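Local coordinates for coronin (Toxoplasma gondii, PDB 4OZU), which probably binds actin filaments, as coronins generally do, and is represented here by its WD40-repeat beta-propeller domain, at residues Lys131-Ala136 with Leu146-Phe151. Numbering follows the deposited sequence.
Sequences KKVLSA and LASGCF
Lys-132 brings CE over one face of the Phe-151 ring, while its CG rests against Phe-151 CB. CE stands 3.9 Å from the ring centroid in a CH-pi contact. The ammonium NZ beyond it, 10° off the ring normal, makes a cation-pi interaction with the same face. The phenyl reaches this place because its CG is anti to the backbone N (chi1 -176°), while the lysine, extended beyond CG, runs out over it. A long chain with a charged end suits this solvent-facing end of the contact, where Phe-151 is exposed and Lys-132 partly so, greasy against the ring yet polar at its tip. At the ring's edge, near its plane, Leu-134 CD1 comes within 4.0 Å of Phe-151 CD1. In the backbone beside this pair, Phe-151 N gives a nearly straight hydrogen bond of 2.9 Å to Lys-132 O, tying the backbone of Phe-151 to that of Lys-132.

Farther in, Gly-149 O takes a short bond from Leu-134 N (2.7 Å) and a weak one from Ser-135 N, so that two residues face one: a classic beta bulge. Ser-135 OG sits 3.0 Å from Gly-149 N, a weak, bent bond, and a glycine leaves room for the hydroxyl. On the other face, Val-133 CG1 packs 3.9 Å from Ser-148 CB, and both residues touch Val-104 of the neighbouring sheet. This bulged antiparallel hairpin pairs the first two strands of a four-stranded blade in a WD40 beta-propeller.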
ATOM      1  N   LYS A 131     -18.965  -8.678   8.361  1.00 30.89           N
ATOM      2  CA  LYS A 131     -19.030  -7.239   8.590  1.00 37.97           C
ATOM      3  C   LYS A 131     -18.215  -6.526   7.518  1.00 37.28           C
ATOM      4  O   LYS A 131     -17.669  -7.164   6.615  1.00 27.66           O
ATOM      5  CB  LYS A 131     -18.528  -6.882   9.994  1.00 32.08           C
ATOM      6  CG  LYS A 131     -19.402  -7.414  11.128  1.00 34.60           C
ATOM      7  CD  LYS A 131     -20.745  -6.700  11.152  1.00 55.41           C
ATOM      8  CE  LYS A 131     -21.639  -7.203  12.269  1.00 83.29           C
ATOM      9  NZ  LYS A 131     -22.924  -6.455  12.307  1.00 78.98           N
ATOM     10  N   LYS A 132     -18.163  -5.200   7.589  1.00 29.55           N
ATOM     11  CA  LYS A 132     -17.475  -4.434   6.560  1.00 27.94           C
ATOM     12  C   LYS A 132     -16.037  -4.905   6.398  1.00 32.27           C
ATOM     13  O   LYS A 132     -15.356  -5.236   7.373  1.00 28.81           O
ATOM     14  CB  LYS A 132     -17.511  -2.939   6.876  1.00 28.75           C
ATOM     15  CG  LYS A 132     -16.894  -2.528   8.194  1.00 30.39           C
ATOM     16  CD  LYS A 132     -17.093  -1.031   8.420  1.00 35.04           C
ATOM     17  CE  LYS A 132     -16.510  -0.564   9.741  1.00 46.10           C
ATOM     18  NZ  LYS A 132     -16.884   0.846  10.031  1.00 62.83           N
ATOM     19  N   VAL A 133     -15.598  -4.956   5.147  1.00 32.76           N
ATOM     20  CA  VAL A 133     -14.243  -5.369   4.828  1.00 22.54           C
ATOM     21  C   VAL A 133     -13.382  -4.126   4.691  1.00 28.76           C
ATOM     22  O   VAL A 133     -13.763  -3.167   4.014  1.00 26.39           O
ATOM     23  CB  VAL A 133     -14.202  -6.214   3.554  1.00 23.23           C
ATOM     24  CG1 VAL A 133     -12.769  -6.545   3.177  1.00 28.25           C
ATOM     25  CG2 VAL A 133     -14.999  -7.499   3.769  1.00 29.57           C
ATOM     26  N   LEU A 134     -12.224  -4.151   5.344  1.00 24.38           N
ATOM     27  CA  LEU A 134     -11.415  -2.954   5.523  1.00 24.94           C
ATOM     28  C   LEU A 134     -10.125  -2.964   4.716  1.00 27.11           C
ATOM     29  O   LEU A 134      -9.457  -1.939   4.606  1.00 26.06           O
ATOM     30  CB  LEU A 134     -11.068  -2.777   6.999  1.00 24.56           C
ATOM     31  CG  LEU A 134     -12.243  -2.685   7.973  1.00 28.18           C
ATOM     32  CD1 LEU A 134     -11.723  -2.585   9.395  1.00 33.21           C
ATOM     33  CD2 LEU A 134     -13.139  -1.498   7.642  1.00 36.09           C
ATOM     34  N   SER A 135      -9.763  -4.120   4.177  1.00 24.28           N
ATOM     35  CA  SER A 135      -8.571  -4.209   3.356  1.00 23.43           C
ATOM     36  C   SER A 135      -8.713  -5.287   2.301  1.00 22.75           C
ATOM     37  O   SER A 135      -9.457  -6.244   2.468  1.00 24.07           O
ATOM     38  CB  SER A 135      -7.343  -4.481   4.226  1.00 30.59           C
ATOM     39  OG  SER A 135      -7.456  -5.719   4.898  1.00 38.24           O
ATOM     40  N   ALA A 136      -7.994  -5.102   1.200  1.00 20.11           N
ATOM     41  CA  ALA A 136      -7.915  -6.091   0.143  1.00 19.55           C
ATOM     42  C   ALA A 136      -6.522  -5.969  -0.457  1.00 19.65           C
ATOM     43  O   ALA A 136      -6.239  -5.016  -1.181  1.00 23.92           O
ATOM     44  CB  ALA A 136      -8.984  -5.870  -0.902  1.00 23.88           C
ATOM     45  N   LEU A 146      -5.258 -13.253  -2.750  1.00 18.89           N
ATOM     46  CA  LEU A 146      -5.602 -11.997  -2.107  1.00 18.46           C
ATOM     47  C   LEU A 146      -5.984 -12.223  -0.653  1.00 22.79           C
ATOM     48  O   LEU A 146      -6.581 -13.251  -0.319  1.00 22.60           O
ATOM     49  CB  LEU A 146      -6.756 -11.331  -2.878  1.00 23.55           C
ATOM     50  CG  LEU A 146      -7.394 -10.070  -2.298  1.00 29.96           C
ATOM     51  CD1 LEU A 146      -7.722  -9.091  -3.418  1.00 39.39           C
ATOM     52  CD2 LEU A 146      -8.649 -10.411  -1.520  1.00 33.67           C
ATOM     53  N   ALA A 147      -5.634 -11.272   0.214  1.00 21.49           N
ATOM     54  CA  ALA A 147      -6.073 -11.303   1.611  1.00 19.58           C
ATOM     55  C   ALA A 147      -7.020 -10.149   1.907  1.00 20.16           C
ATOM     56  O   ALA A 147      -6.775  -9.021   1.489  1.00 21.93           O
ATOM     57  CB  ALA A 147      -4.879 -11.250   2.551  1.00 24.18           C
ATOM     58  N   SER A 148      -8.098 -10.430   2.637  1.00 22.79           N
ATOM     59  CA  SER A 148      -9.032  -9.375   3.018  1.00 20.65           C
ATOM     60  C   SER A 148      -9.244  -9.387   4.524  1.00 23.23           C
ATOM     61  O   SER A 148      -9.461 -10.438   5.125  1.00 30.76           O
ATOM     62  CB  SER A 148     -10.367  -9.524   2.290  1.00 32.64           C
ATOM     63  OG  SER A 148     -11.210 -10.449   2.948  1.00 35.89           O
ATOM     64  N   GLY A 149      -9.158  -8.203   5.122  1.00 21.10           N
ATOM     65  CA  GLY A 149      -9.343  -8.033   6.550  1.00 23.06           C
ATOM     66  C   GLY A 149     -10.700  -7.428   6.853  1.00 22.07           C
ATOM     67  O   GLY A 149     -11.124  -6.447   6.233  1.00 24.97           O
ATOM     68  N   CYS A 150     -11.383  -8.024   7.821  1.00 23.96           N
ATOM     69  CA  CYS A 150     -12.752  -7.667   8.149  1.00 24.22           C
ATOM     70  C   CYS A 150     -12.814  -6.946   9.492  1.00 23.05           C
ATOM     71  O   CYS A 150     -11.999  -7.183  10.376  1.00 26.81           O
ATOM     72  CB  CYS A 150     -13.618  -8.933   8.172  1.00 30.93           C
ATOM     73  SG  CYS A 150     -15.344  -8.682   8.565  1.00 33.73           S
ATOM     74  N   PHE A 151     -13.787  -6.058   9.630  1.00 25.80           N
ATOM     75  CA  PHE A 151     -14.006  -5.333  10.873  1.00 31.10           C
ATOM     76  C   PHE A 151     -14.262  -6.279  12.054  1.00 31.43           C
ATOM     77  O   PHE A 151     -14.085  -5.891  13.209  1.00 27.56           O
ATOM     78  CB  PHE A 151     -15.181  -4.373  10.692  1.00 38.12           C
ATOM     79  CG  PHE A 151     -15.451  -3.491  11.877  1.00 32.01           C
ATOM     80  CD1 PHE A 151     -14.524  -2.547  12.289  1.00 33.91           C
ATOM     81  CD2 PHE A 151     -16.652  -3.585  12.557  1.00 37.71           C
ATOM     82  CE1 PHE A 151     -14.787  -1.726  13.372  1.00 36.69           C
ATOM     83  CE2 PHE A 151     -16.920  -2.771  13.639  1.00 40.08           C
ATOM     84  CZ  PHE A 151     -15.987  -1.839  14.047  1.00 47.95           C
TER